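Local coordinates for protein putative phosphatase (Bacteroides thetaiotaomicron, PDB 3KYA) that binds zinc ions and is probably a phosphatase, of uncertain substrate, at residues A[359-364]-A[402-407]; A[79-84]-A[92-97]; A[244-249]-A[265-270]; A[120-125]-A[137-142]; A[28-33]-A[71-76]. All blocks are in the same frame, centred on the assembly; numbering follows the deposited sequence. Where two conformers were deposited one is given.

Interaction 1: residues A[359-364]-A[402-407]; sequences SGYRDD and CVRKVT. With EDO (1,2-ethanediol), chain F.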
# COMPACT_ATOMS: atom_id res chain seq x y z
N SER A 359 14.77 -11.77 -15.44
CA SER A 359 14.15 -12.51 -14.35
C SER A 359 14.60 -12.00 -12.98
O SER A 359 15.72 -11.49 -12.83
CB SER A 359 14.49 -14.00 -14.45
OG SER A 359 15.87 -14.24 -14.32
N GLY A 360 13.73 -12.14 -11.99
CA GLY A 360 14.06 -11.76 -10.62
C GLY A 360 12.85 -11.84 -9.70
O GLY A 360 11.81 -12.37 -10.07
N TYR A 361 13.02 -11.33 -8.49
CA TYR A 361 11.94 -11.23 -7.52
C TYR A 361 12.03 -9.86 -6.84
O TYR A 361 12.91 -9.63 -6.00
CB TYR A 361 11.99 -12.36 -6.49
CG TYR A 361 10.94 -12.18 -5.42
CD1 TYR A 361 9.59 -12.25 -5.73
CD2 TYR A 361 11.30 -11.92 -4.10
CE1 TYR A 361 8.62 -12.07 -4.76
CE2 TYR A 361 10.33 -11.74 -3.12
CZ TYR A 361 8.99 -11.82 -3.46
OH TYR A 361 8.03 -11.63 -2.49
N ARG A 362 11.13 -8.96 -7.22
CA ARG A 362 11.11 -7.62 -6.63
C ARG A 362 9.75 -6.98 -6.75
O ARG A 362 9.23 -6.79 -7.86
CB ARG A 362 12.15 -6.70 -7.30
CG ARG A 362 12.21 -5.32 -6.67
CD ARG A 362 13.18 -4.40 -7.40
NE ARG A 362 13.21 -3.09 -6.75
CZ ARG A 362 14.08 -2.73 -5.81
NH1 ARG A 362 15.03 -3.56 -5.37
NH2 ARG A 362 14.02 -1.50 -5.29
N ASP A 363 9.17 -6.67 -5.60
CA ASP A 363 7.94 -5.92 -5.55
C ASP A 363 8.30 -4.45 -5.76
O ASP A 363 9.15 -3.91 -5.05
CB ASP A 363 7.21 -6.16 -4.23
CG ASP A 363 6.62 -7.56 -4.15
OD1 ASP A 363 6.18 -8.08 -5.21
OD2 ASP A 363 6.58 -8.13 -3.05
N ASP A 364 7.68 -3.84 -6.77
CA ASP A 364 7.93 -2.45 -7.14
C ASP A 364 6.84 -2.02 -8.14
O ASP A 364 5.88 -2.77 -8.38
CB ASP A 364 9.34 -2.32 -7.74
CG ASP A 364 9.97 -0.95 -7.50
OD1 ASP A 364 9.24 0.07 -7.40
OD2 ASP A 364 11.20 -0.90 -7.42
N CYS A 402 5.10 -18.14 -5.54
CA CYS A 402 4.09 -17.31 -4.90
C CYS A 402 3.02 -16.77 -5.86
O CYS A 402 3.14 -16.87 -7.08
CB CYS A 402 4.79 -16.14 -4.20
SG CYS A 402 5.67 -15.02 -5.32
N VAL A 403 1.97 -16.23 -5.26
CA VAL A 403 0.92 -15.52 -5.96
C VAL A 403 1.25 -14.03 -5.78
O VAL A 403 1.45 -13.57 -4.63
CB VAL A 403 -0.48 -15.80 -5.39
CG1 VAL A 403 -1.54 -14.98 -6.12
CG2 VAL A 403 -0.82 -17.32 -5.46
N ARG A 404 1.35 -13.28 -6.88
CA ARG A 404 1.60 -11.83 -6.84
C ARG A 404 0.30 -11.09 -7.20
O ARG A 404 -0.60 -11.66 -7.84
CB ARG A 404 2.68 -11.39 -7.85
CG ARG A 404 3.98 -12.18 -7.89
CD ARG A 404 5.01 -11.84 -6.82
NE ARG A 404 5.61 -10.51 -6.90
CZ ARG A 404 6.64 -10.16 -7.69
NH1 ARG A 404 7.18 -11.03 -8.54
NH2 ARG A 404 7.11 -8.91 -7.65
N LYS A 405 0.23 -9.82 -6.80
CA LYS A 405 -0.90 -8.93 -7.05
C LYS A 405 -0.41 -7.73 -7.84
O LYS A 405 0.68 -7.21 -7.58
CB LYS A 405 -1.50 -8.45 -5.72
CG LYS A 405 -2.66 -7.46 -5.86
CD LYS A 405 -3.09 -6.96 -4.49
CE LYS A 405 -4.01 -5.77 -4.58
NZ LYS A 405 -4.28 -5.17 -3.22
N VAL A 406 -1.21 -7.30 -8.82
CA VAL A 406 -0.91 -6.16 -9.67
C VAL A 406 -2.11 -5.22 -9.68
O VAL A 406 -3.21 -5.60 -10.13
CB VAL A 406 -0.60 -6.57 -11.16
CG1 VAL A 406 -0.21 -5.34 -11.99
CG2 VAL A 406 0.53 -7.63 -11.23
N THR A 407 -1.93 -4.00 -9.17
CA THR A 407 -2.99 -3.01 -9.20
C THR A 407 -3.07 -2.44 -10.62
O THR A 407 -2.13 -2.58 -11.39
CB THR A 407 -2.76 -1.87 -8.18
OG1 THR A 407 -1.57 -1.14 -8.51
CG2 THR A 407 -2.66 -2.42 -6.76
C1 EDO F . 9.83 -8.39 -1.29
O1 EDO F . 8.45 -7.99 -1.31
C2 EDO F . 10.44 -8.33 -2.69
O2 EDO F . 10.54 -6.97 -3.15
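Cys402 opens the contact from strand 402-406 by setting its thiol beside the aromatic ring of Tyr361. Cys402 SG lies 4.2 Å from Tyr361 CE1 in an oblique sulfur-aromatic contact, and a small, buried, polarisable side chain suits a place against a ring. Two residues on, Arg404 carries most of the contact. Its side chain leaves with CG beside the backbone N (chi1 -48°) and then bends at chi2 and chi3, a folded course that turns the guanidinium toward the loop 359-364. Tyr361 CE1 covers one face of that group near its rim, the two planes standing 66° apart. The charged nitrogens turn to Asp363: OD1 receives NH2 of Arg404 at 2.7 Å and, weakly, NE of Arg404 at 3.0 Å. NH2 approaches from above the carboxylate plane, so this is not the flat two-oxygen pairing. The same NH2 makes a weak bond to the carbonyl O of Arg362, which lies at the guanidinium edge. Asp397 takes NH1 in a second salt bridge, Arg370 O also accepting from it, while Thr414 binds both Tyr361 OH and Asp363 OD2. A 1,2-ethanediol, probably from the crystallisation liquor, receives the backbone N of Asp363 and donates to its OD2. Arginine thus spreads one buried positive charge over two carboxylates and several backbone carbonyls, and would be expected to favour the ionised form of Asp363 and Asp397.

Interaction 2: residues A[79-84]-A[92-97]; sequences EIEITV and TTTAST. With EDO (1,2-ethanediol), chain E.
Backbone hydrogen bonds join Ile82 and Thr93 in both directions, Ile82 N to Thr93 O and Thr93 N to Ile82 O each 3.0 Å, and Ala95 N adds a third, to Ile80 O. The non-hydrogen-bonded pair Glu81-Thr94 lies between these bonds, and Thr83-Thr92 lies on the far side of Ile82-Thr93. There the hydroxyls of Thr83 and Thr92 meet, OG1 to OG1 at 2.7 Å; with CG2 anti to the backbone N in both, each OG1 (chi1 -61° and -59°) is turned to the other. Glu81 CG rests 3.7 Å from Thr92 CG2 on this face. On the other face Ile80 CB meets Ala95 CB at 4.0 Å, and the isoleucines reach Phe23, Ile20 and Ile36 inside the IPT/TIG domain. A water bridges Ile80 N to the carbonyls of Ala95 and Thr97, and a 1,2-ethanediol sits between Glu81 OE2 and Thr83 OG1. Threonines suit the outermost strand of this hairpin: Thr92 and Thr94 put hydroxyls on the face of Glu81 and Thr83, while the opposite face is mainly apolar despite Thr93.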
# COMPACT_ATOMS: atom_id res chain seq x y z
N GLU A 79 -11.96 -16.17 23.57
CA GLU A 79 -11.90 -16.33 25.02
C GLU A 79 -10.46 -16.17 25.48
O GLU A 79 -9.56 -16.79 24.92
CB GLU A 79 -12.45 -17.70 25.45
CG GLU A 79 -13.93 -17.87 25.15
CD GLU A 79 -14.47 -19.20 25.60
OE1 GLU A 79 -13.66 -20.08 25.99
OE2 GLU A 79 -15.71 -19.38 25.58
N ILE A 80 -10.25 -15.30 26.47
CA ILE A 80 -8.91 -15.02 27.00
C ILE A 80 -8.74 -15.70 28.35
O ILE A 80 -9.50 -15.43 29.28
CB ILE A 80 -8.68 -13.51 27.14
CG1 ILE A 80 -8.83 -12.83 25.78
CG2 ILE A 80 -7.30 -13.23 27.71
CD1 ILE A 80 -8.83 -11.33 25.82
N GLU A 81 -7.76 -16.60 28.44
CA GLU A 81 -7.51 -17.34 29.67
C GLU A 81 -6.05 -17.15 30.03
O GLU A 81 -5.18 -17.21 29.14
CB GLU A 81 -7.86 -18.82 29.47
CG GLU A 81 -7.69 -19.71 30.70
CD GLU A 81 -7.77 -21.20 30.37
OE1 GLU A 81 -8.86 -21.70 30.02
OE2 GLU A 81 -6.74 -21.89 30.49
N ILE A 82 -5.80 -16.85 31.30
CA ILE A 82 -4.45 -16.60 31.79
C ILE A 82 -4.20 -17.44 33.03
O ILE A 82 -5.10 -17.58 33.87
CB ILE A 82 -4.22 -15.11 32.14
CG1 ILE A 82 -4.35 -14.24 30.89
CG2 ILE A 82 -2.83 -14.90 32.75
CD1 ILE A 82 -4.08 -12.76 31.15
N THR A 83 -3.01 -18.02 33.11
CA THR A 83 -2.59 -18.80 34.26
C THR A 83 -1.26 -18.21 34.71
O THR A 83 -0.33 -18.09 33.92
CB THR A 83 -2.40 -20.30 33.96
OG1 THR A 83 -3.64 -20.86 33.52
CG2 THR A 83 -1.91 -21.07 35.22
N VAL A 84 -1.21 -17.80 35.98
CA VAL A 84 -0.02 -17.23 36.58
C VAL A 84 0.45 -18.22 37.64
O VAL A 84 -0.36 -18.74 38.42
CB VAL A 84 -0.31 -15.85 37.21
CG1 VAL A 84 1.00 -15.19 37.71
CG2 VAL A 84 -1.02 -14.95 36.21
N THR A 92 -5.63 -19.39 37.79
CA THR A 92 -6.18 -19.15 36.46
C THR A 92 -7.45 -18.32 36.49
O THR A 92 -8.25 -18.44 37.40
CB THR A 92 -6.51 -20.48 35.74
OG1 THR A 92 -5.33 -21.28 35.62
CG2 THR A 92 -7.07 -20.24 34.35
N THR A 93 -7.62 -17.45 35.49
CA THR A 93 -8.84 -16.68 35.33
C THR A 93 -9.16 -16.59 33.86
O THR A 93 -8.28 -16.78 33.02
CB THR A 93 -8.74 -15.26 35.93
OG1 THR A 93 -10.06 -14.69 36.02
CG2 THR A 93 -7.84 -14.36 35.10
N THR A 94 -10.41 -16.30 33.55
CA THR A 94 -10.85 -16.14 32.17
C THR A 94 -11.56 -14.80 32.08
O THR A 94 -12.39 -14.48 32.94
CB THR A 94 -11.80 -17.26 31.73
OG1 THR A 94 -11.11 -18.52 31.81
CG2 THR A 94 -12.29 -17.07 30.29
N ALA A 95 -11.24 -14.01 31.06
CA ALA A 95 -11.85 -12.70 30.89
C ALA A 95 -13.35 -12.88 30.68
O ALA A 95 -13.78 -13.84 30.04
CB ALA A 95 -11.23 -11.94 29.75
N SER A 96 -14.14 -11.97 31.24
CA SER A 96 -15.60 -12.08 31.15
C SER A 96 -16.13 -11.79 29.74
O SER A 96 -17.16 -12.35 29.35
CB SER A 96 -16.29 -11.19 32.21
OG SER A 96 -16.09 -9.81 31.97
N THR A 97 -15.41 -10.95 28.98
CA THR A 97 -15.79 -10.64 27.60
C THR A 97 -14.78 -11.29 26.64
O THR A 97 -13.64 -11.54 27.00
CB THR A 97 -15.82 -9.12 27.33
OG1 THR A 97 -14.54 -8.55 27.59
CG2 THR A 97 -16.87 -8.45 28.22
C1 EDO E . -3.94 -20.24 30.05
O1 EDO E . -4.55 -20.78 31.23
C2 EDO E . -2.63 -20.97 29.77
O2 EDO E . -2.86 -22.33 29.40
O HOH W 1 -12.70 -14.07 27.44

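Interaction 3: residues A[244-249]-A[265-270]; sequences AAYKQC and SYEKGQ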
# COMPACT_ATOMS: atom_id res chain seq x y z
N ALA A 244 -8.27 -24.04 -35.75
CA ALA A 244 -7.17 -23.18 -36.19
C ALA A 244 -5.85 -23.94 -36.17
O ALA A 244 -5.56 -24.70 -35.24
CB ALA A 244 -7.08 -21.92 -35.33
N ALA A 245 -5.05 -23.74 -37.22
CA ALA A 245 -3.75 -24.37 -37.35
C ALA A 245 -2.71 -23.41 -37.92
O ALA A 245 -2.85 -22.96 -39.07
CB ALA A 245 -3.84 -25.61 -38.24
N TYR A 246 -1.70 -23.08 -37.12
CA TYR A 246 -0.52 -22.34 -37.59
C TYR A 246 0.69 -23.11 -37.06
O TYR A 246 1.28 -23.91 -37.79
CB TYR A 246 -0.54 -20.86 -37.19
CG TYR A 246 0.66 -20.13 -37.75
CD1 TYR A 246 0.77 -19.90 -39.12
CD2 TYR A 246 1.70 -19.72 -36.93
CE1 TYR A 246 1.87 -19.26 -39.66
CE2 TYR A 246 2.82 -19.07 -37.47
CZ TYR A 246 2.90 -18.85 -38.84
OH TYR A 246 3.99 -18.21 -39.38
N LYS A 247 1.05 -22.87 -35.79
CA LYS A 247 2.09 -23.60 -35.08
C LYS A 247 2.44 -22.90 -33.78
O LYS A 247 2.20 -21.70 -33.63
CB LYS A 247 3.39 -23.76 -35.89
CG LYS A 247 4.09 -22.46 -36.25
CD LYS A 247 5.41 -22.72 -36.99
CE LYS A 247 6.03 -21.44 -37.46
NZ LYS A 247 7.32 -21.65 -38.17
N GLN A 248 3.00 -23.66 -32.85
CA GLN A 248 3.54 -23.11 -31.60
C GLN A 248 2.60 -22.19 -30.82
O GLN A 248 3.00 -21.12 -30.33
CB GLN A 248 4.84 -22.37 -31.93
CG GLN A 248 5.88 -23.27 -32.58
CD GLN A 248 7.14 -22.53 -32.93
OE1 GLN A 248 7.12 -21.54 -33.66
NE2 GLN A 248 8.26 -23.00 -32.41
N CYS A 249 1.34 -22.60 -30.71
CA CYS A 249 0.36 -21.83 -29.93
C CYS A 249 0.61 -22.06 -28.44
O CYS A 249 0.90 -23.18 -28.02
CB CYS A 249 -1.05 -22.24 -30.32
SG CYS A 249 -2.33 -21.26 -29.56
N SER A 265 1.04 -17.28 -31.59
CA SER A 265 2.10 -18.19 -31.98
C SER A 265 3.39 -17.63 -31.39
O SER A 265 3.66 -16.42 -31.47
CB SER A 265 2.25 -18.35 -33.49
OG SER A 265 3.39 -19.16 -33.78
N TYR A 266 4.16 -18.51 -30.77
CA TYR A 266 5.48 -18.19 -30.25
C TYR A 266 6.48 -17.78 -31.35
O TYR A 266 7.41 -17.00 -31.10
CB TYR A 266 5.96 -19.42 -29.49
CG TYR A 266 7.44 -19.61 -29.20
CD1 TYR A 266 8.29 -20.17 -30.15
CD2 TYR A 266 7.95 -19.36 -27.94
CE1 TYR A 266 9.61 -20.40 -29.87
CE2 TYR A 266 9.27 -19.61 -27.64
CZ TYR A 266 10.10 -20.13 -28.61
OH TYR A 266 11.40 -20.36 -28.32
N GLU A 267 6.29 -18.32 -32.55
CA GLU A 267 7.22 -18.05 -33.67
C GLU A 267 7.69 -16.58 -33.72
O GLU A 267 8.89 -16.30 -33.55
CB GLU A 267 6.58 -18.42 -35.01
CG GLU A 267 7.57 -18.28 -36.18
CD GLU A 267 6.90 -18.23 -37.53
OE1 GLU A 267 5.77 -17.70 -37.64
OE2 GLU A 267 7.52 -18.72 -38.50
N LYS A 268 6.76 -15.67 -33.97
CA LYS A 268 7.04 -14.22 -34.00
C LYS A 268 6.24 -13.45 -32.95
O LYS A 268 6.24 -12.22 -32.93
CB LYS A 268 6.73 -13.66 -35.38
CG LYS A 268 7.59 -14.22 -36.49
CD LYS A 268 7.10 -13.71 -37.84
CE LYS A 268 8.01 -14.15 -38.96
NZ LYS A 268 7.46 -13.78 -40.29
N GLY A 269 5.55 -14.18 -32.07
CA GLY A 269 4.69 -13.55 -31.07
C GLY A 269 3.43 -12.94 -31.68
O GLY A 269 2.93 -11.92 -31.21
N GLN A 270 2.94 -13.56 -32.75
CA GLN A 270 1.71 -13.12 -33.42
C GLN A 270 0.49 -13.25 -32.51
O GLN A 270 0.42 -14.16 -31.70
CB GLN A 270 1.39 -13.97 -34.65
CG GLN A 270 2.38 -14.00 -35.82
CD GLN A 270 3.44 -15.09 -35.75
OE1 GLN A 270 3.92 -15.46 -34.68
NE2 GLN A 270 3.87 -15.56 -36.92
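With CG anti to the backbone N in both Tyr246 (chi1 -178°) and Glu267 (chi1 -175°), the phenol and the carboxylate reach across and meet at about a right angle. Lys247 takes the crowded position at chi1, with an otherwise extended chain that carries NZ to the same acid. Tyr246 OH donates to OE1 of Glu267 at 2.5 Å; the hydroxyl meets the syn side of the carboxylate, and OE1 lies at the ring's edge. On the anti side OE1 of Glu267 also accepts NE2 of Gln270, at 3.0 Å and in the plane of that amide. OE2 of Glu267 pairs with NZ of Lys247 at 3.0 Å, the ammonium standing well above the carboxylate plane. Three donors therefore hold one acid and fix its rotation, and glutamate has the reach and the two oxygens needed. Alongside, Ser265 OG donates to Lys247 O at 2.8 Å and accepts from Glu267 N, so a small hydroxyl serves the loop twice, the second bond making an ST turn. Tyr266 N gives Gln248 O a nearly straight 2.9 Å bond. The Gln248 amide stands steeply to the Tyr266 ring (planes 74° apart), NE2 approaching CD1 obliquely at 3.6 Å and OE1 lying at the ring edge. The contact ties the hairpin loop between strands 261-265 and 270-274 to strand 240-246, outermost in the preceding sheet, consistent with neighbouring blades of a six-bladed beta-propeller.

Interaction 4: residues A[120-125]-A[137-142]; sequences QGWRDG and GFSDNG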
# COMPACT_ATOMS: atom_id res chain seq x y z
N GLN A 120 4.65 -41.55 -5.85
CA GLN A 120 3.21 -41.78 -5.84
C GLN A 120 2.58 -41.84 -7.24
O GLN A 120 1.53 -42.45 -7.41
CB GLN A 120 2.46 -40.74 -4.99
CG GLN A 120 2.54 -39.29 -5.48
CD GLN A 120 3.94 -38.74 -5.43
OE1 GLN A 120 4.71 -39.05 -4.52
NE2 GLN A 120 4.29 -37.90 -6.41
N GLY A 121 3.21 -41.18 -8.22
CA GLY A 121 2.73 -41.20 -9.61
C GLY A 121 1.40 -40.50 -9.80
O GLY A 121 1.11 -39.49 -9.14
N TRP A 122 0.58 -41.05 -10.70
CA TRP A 122 -0.75 -40.52 -11.02
C TRP A 122 -1.80 -41.57 -10.71
O TRP A 122 -1.63 -42.76 -11.02
CB TRP A 122 -0.84 -40.13 -12.51
CG TRP A 122 0.03 -38.96 -12.90
CD1 TRP A 122 1.40 -38.88 -12.82
CD2 TRP A 122 -0.40 -37.72 -13.49
NE1 TRP A 122 1.84 -37.66 -13.28
CE2 TRP A 122 0.75 -36.93 -13.69
CE3 TRP A 122 -1.64 -37.19 -13.84
CZ2 TRP A 122 0.70 -35.66 -14.24
CZ3 TRP A 122 -1.69 -35.93 -14.38
CH2 TRP A 122 -0.53 -35.17 -14.58
N ARG A 123 -2.89 -41.11 -10.10
CA ARG A 123 -3.98 -41.98 -9.74
C ARG A 123 -5.25 -41.14 -9.61
O ARG A 123 -5.26 -40.11 -8.92
CB ARG A 123 -3.68 -42.68 -8.41
CG ARG A 123 -4.77 -43.68 -7.94
CD ARG A 123 -4.50 -44.22 -6.52
NE ARG A 123 -3.16 -44.78 -6.44
CZ ARG A 123 -2.81 -45.98 -6.91
NH1 ARG A 123 -3.71 -46.79 -7.48
NH2 ARG A 123 -1.55 -46.39 -6.80
N ASP A 124 -6.30 -41.57 -10.31
CA ASP A 124 -7.60 -40.94 -10.21
C ASP A 124 -8.33 -41.52 -8.99
O ASP A 124 -8.01 -42.62 -8.54
CB ASP A 124 -8.42 -41.17 -11.49
CG ASP A 124 -7.95 -40.31 -12.66
OD1 ASP A 124 -7.12 -39.39 -12.49
OD2 ASP A 124 -8.45 -40.55 -13.77
N GLY A 125 -9.30 -40.78 -8.47
CA GLY A 125 -10.03 -41.21 -7.28
C GLY A 125 -10.36 -40.10 -6.29
O GLY A 125 -10.32 -38.92 -6.62
N GLY A 137 -1.02 -36.91 -8.82
CA GLY A 137 -0.55 -36.69 -10.18
C GLY A 137 -0.05 -35.26 -10.24
O GLY A 137 0.98 -34.95 -9.61
N PHE A 138 -0.76 -34.43 -10.99
CA PHE A 138 -0.54 -32.97 -11.06
C PHE A 138 0.89 -32.47 -11.26
O PHE A 138 1.19 -31.33 -10.88
CB PHE A 138 -1.05 -32.34 -9.74
CG PHE A 138 -2.45 -32.73 -9.36
CD1 PHE A 138 -3.53 -32.20 -10.06
CD2 PHE A 138 -2.70 -33.61 -8.31
CE1 PHE A 138 -4.82 -32.55 -9.73
CE2 PHE A 138 -4.02 -33.96 -7.96
CZ PHE A 138 -5.07 -33.43 -8.67
N SER A 139 1.74 -33.25 -11.93
CA SER A 139 3.18 -32.95 -11.97
C SER A 139 3.71 -32.15 -13.16
O SER A 139 4.80 -31.58 -13.08
CB SER A 139 3.96 -34.26 -11.82
OG SER A 139 3.69 -35.17 -12.87
N ASP A 140 2.94 -32.09 -14.24
CA ASP A 140 3.33 -31.29 -15.39
C ASP A 140 2.78 -29.88 -15.22
O ASP A 140 1.83 -29.67 -14.47
CB ASP A 140 2.79 -31.92 -16.66
CG ASP A 140 3.35 -33.31 -16.89
OD1 ASP A 140 4.60 -33.46 -16.92
OD2 ASP A 140 2.54 -34.23 -17.03
N ASN A 141 3.41 -28.92 -15.90
CA ASN A 141 2.95 -27.52 -15.87
C ASN A 141 1.49 -27.47 -16.33
O ASN A 141 1.16 -27.98 -17.41
CB ASN A 141 3.89 -26.68 -16.74
CG ASN A 141 3.63 -25.18 -16.66
OD1 ASN A 141 2.51 -24.72 -16.80
ND2 ASN A 141 4.71 -24.40 -16.47
N GLY A 142 0.61 -26.86 -15.53
CA GLY A 142 -0.82 -26.85 -15.86
C GLY A 142 -1.54 -25.52 -15.79
O GLY A 142 -0.99 -24.52 -15.34
O HOH W 2 2.57 -37.13 -8.80
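The indole of Trp122 receives the backbone of Gly137 and Phe138 on one face and the hydroxyl of Ser139 at its edge. CG of Trp122 is anti to the carbonyl carbon (chi1 -67°), which swings the indole over Gly137. Gly137 CA sits 3.6 Å from the centroid of the five-membered ring, 16° off its normal, a CH-pi contact; with no side chain, Gly137 lets its CA lie directly on that face. Phe138 N follows over the six-membered ring, 3.7 Å from Trp122 CH2. At the edge, Trp122 NE1 gives a weak bond of 3.1 Å to OG of Ser139, and OD2 of Asp140 comes obliquely to 3.6 Å from CZ2 of Trp122. A water joins Gln120 NE2 to the carbonyls of Gly121 and Gly137. His161, a zinc ligand in this protein, stacks with Trp122 and touches Asp140. Tyr158 meets the indole edge-to-face. The tryptophan thus fastens the loop before strand 125-126 to the lead-in of strand 141-147, beside strands 153-159 and 161-168 of the same antiparallel sheet.

Interaction 5: residues A[28-33]-A[71-76]; sequences GGAYQK and VPSGAF. With EDO (1,2-ethanediol), chain D; EDO (1,2-ethanediol), chain C.
Val71 meets the 28-33 loop through both its backbone and its side chain. The carbonyl O of Val71 accepts Tyr31 N at 2.8 Å, and its own N gives a 2.8 Å bond to Gln32 O. With CG1 anti to the backbone N (chi1 175°), Val71 sends CG1 toward Gly29 O and CG2 against CB of Gln32, the last pair 3.9 Å apart. Next to it, Ala30 CB touches OG of Ser73 at 3.5 Å, as a small methyl allows. Further out, Tyr31 and Ser73 share a water, bound by Tyr31 OH at 2.8 Å and by Ser73 OG at 2.7 Å. One 1,2-ethanediol lies over a face of the Tyr31 ring and receives Ser73 N; a second lies at the ring's edge, near Ala30 and Ser73. Two type II turns position the partners. The first, from Gly29 to Gln32, is closed by Gln32 N bonding to Gly29 O and presents Tyr31 N to Val71; the second, from Pro72 to Ala75, has Gly74 at its third place, where positive phi suits glycine. Tyr101 of strand 100-101 packs on Ala30 and Val71 and bonds Gly74 N through its hydroxyl. The contact therefore joins the turn linking strands 19-28 and 33-39 to the loop leaving strand 66-70 at one end of the IPT/TIG sheet, with Tyr31 reaching Glu439 and Val440.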
# COMPACT_ATOMS: atom_id res chain seq x y z
N GLY A 28 -9.42 -7.73 16.34
CA GLY A 28 -8.18 -7.83 15.58
C GLY A 28 -7.97 -9.24 15.04
O GLY A 28 -8.75 -10.14 15.35
N GLY A 29 -6.91 -9.39 14.25
CA GLY A 29 -6.57 -10.67 13.61
C GLY A 29 -5.30 -11.28 14.17
O GLY A 29 -4.67 -10.72 15.07
N ALA A 30 -4.94 -12.45 13.66
CA ALA A 30 -3.71 -13.13 14.07
C ALA A 30 -2.51 -12.21 13.93
O ALA A 30 -2.46 -11.41 13.01
CB ALA A 30 -3.51 -14.39 13.23
N TYR A 31 -1.56 -12.34 14.85
CA TYR A 31 -0.33 -11.52 14.91
C TYR A 31 -0.54 -10.11 15.48
O TYR A 31 0.42 -9.37 15.62
CB TYR A 31 0.42 -11.47 13.55
CG TYR A 31 0.89 -12.83 13.08
CD1 TYR A 31 0.06 -13.67 12.34
CD2 TYR A 31 2.18 -13.29 13.40
CE1 TYR A 31 0.50 -14.93 11.91
CE2 TYR A 31 2.63 -14.54 12.98
CZ TYR A 31 1.78 -15.37 12.24
OH TYR A 31 2.20 -16.62 11.83
N GLN A 32 -1.79 -9.73 15.78
CA GLN A 32 -2.06 -8.45 16.44
C GLN A 32 -1.46 -8.46 17.83
O GLN A 32 -1.56 -9.46 18.54
CB GLN A 32 -3.58 -8.23 16.57
CG GLN A 32 -4.02 -7.05 17.47
CD GLN A 32 -3.76 -5.67 16.87
OE1 GLN A 32 -3.21 -4.77 17.54
NE2 GLN A 32 -4.18 -5.49 15.62
N LYS A 33 -0.84 -7.35 18.22
CA LYS A 33 -0.34 -7.19 19.57
C LYS A 33 -1.54 -6.82 20.46
O LYS A 33 -2.27 -5.86 20.15
CB LYS A 33 0.73 -6.12 19.60
CG LYS A 33 1.56 -6.05 20.84
CD LYS A 33 2.80 -5.16 20.62
CE LYS A 33 3.81 -5.80 19.63
NZ LYS A 33 5.11 -5.06 19.48
N VAL A 71 -1.91 -12.12 19.34
CA VAL A 71 -3.11 -12.91 19.04
C VAL A 71 -2.74 -14.10 18.15
O VAL A 71 -2.17 -13.93 17.08
CB VAL A 71 -4.18 -12.06 18.35
CG1 VAL A 71 -5.39 -12.91 17.92
CG2 VAL A 71 -4.61 -10.90 19.27
N PRO A 72 -3.08 -15.32 18.58
CA PRO A 72 -2.70 -16.47 17.77
C PRO A 72 -3.62 -16.73 16.58
O PRO A 72 -4.81 -16.34 16.60
CB PRO A 72 -2.80 -17.64 18.74
CG PRO A 72 -3.58 -17.16 19.91
CD PRO A 72 -3.71 -15.69 19.86
N SER A 73 -3.07 -17.37 15.55
CA SER A 73 -3.88 -17.81 14.43
C SER A 73 -4.96 -18.78 14.92
O SER A 73 -4.71 -19.64 15.76
CB SER A 73 -3.01 -18.53 13.39
OG SER A 73 -2.13 -17.62 12.76
N GLY A 74 -6.18 -18.63 14.40
CA GLY A 74 -7.27 -19.52 14.74
C GLY A 74 -7.91 -19.34 16.11
O GLY A 74 -8.49 -20.28 16.63
N ALA A 75 -7.83 -18.14 16.68
CA ALA A 75 -8.40 -17.86 18.01
C ALA A 75 -9.87 -17.45 17.88
O ALA A 75 -10.30 -16.46 18.47
CB ALA A 75 -7.59 -16.78 18.70
N PHE A 76 -10.64 -18.26 17.16
CA PHE A 76 -12.03 -17.93 16.80
C PHE A 76 -12.94 -17.47 17.93
O PHE A 76 -13.64 -16.47 17.78
CB PHE A 76 -12.71 -19.11 16.08
CG PHE A 76 -12.03 -19.51 14.81
CD1 PHE A 76 -12.20 -18.77 13.65
CD2 PHE A 76 -11.22 -20.64 14.77
CE1 PHE A 76 -11.55 -19.13 12.47
CE2 PHE A 76 -10.56 -21.01 13.59
CZ PHE A 76 -10.74 -20.25 12.45
C1 EDO D . 0.50 -16.66 15.15
O1 EDO D . -0.17 -17.73 15.84
C2 EDO D . 0.78 -15.48 16.06
O2 EDO D . 1.65 -15.86 17.12
C1 EDO C . -5.11 -16.84 10.08
O1 EDO C . -5.08 -18.04 10.86
C2 EDO C . -3.75 -16.56 9.47
O2 EDO C . -2.83 -16.18 10.49
O HOH W 3 0.26 -18.62 11.95

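Interactions 2 and 5 share the IPT/TIG domain, their centres about 16 Å apart: residues 71-76 lead toward the 79-84 segment, and interaction 5 sits where Tyr31 reaches Glu439 and Val440 of the following part. Interactions 1, 3 and 4 involve different blades of what is consistent with a beta-propeller, with centres about 28 Å apart in every pairing and no direct touch. Interactions 2 and 3 lie on opposite sides of the chain's centre, about 66 Å between centres. Zinc is scattered rather than gathered in one shared site: bound ions lie about 4 Å from the side chains of Asp140 in interaction 4 and Arg362 in interaction 1, and about 11 Å from the side chain of Tyr246 in interaction 3.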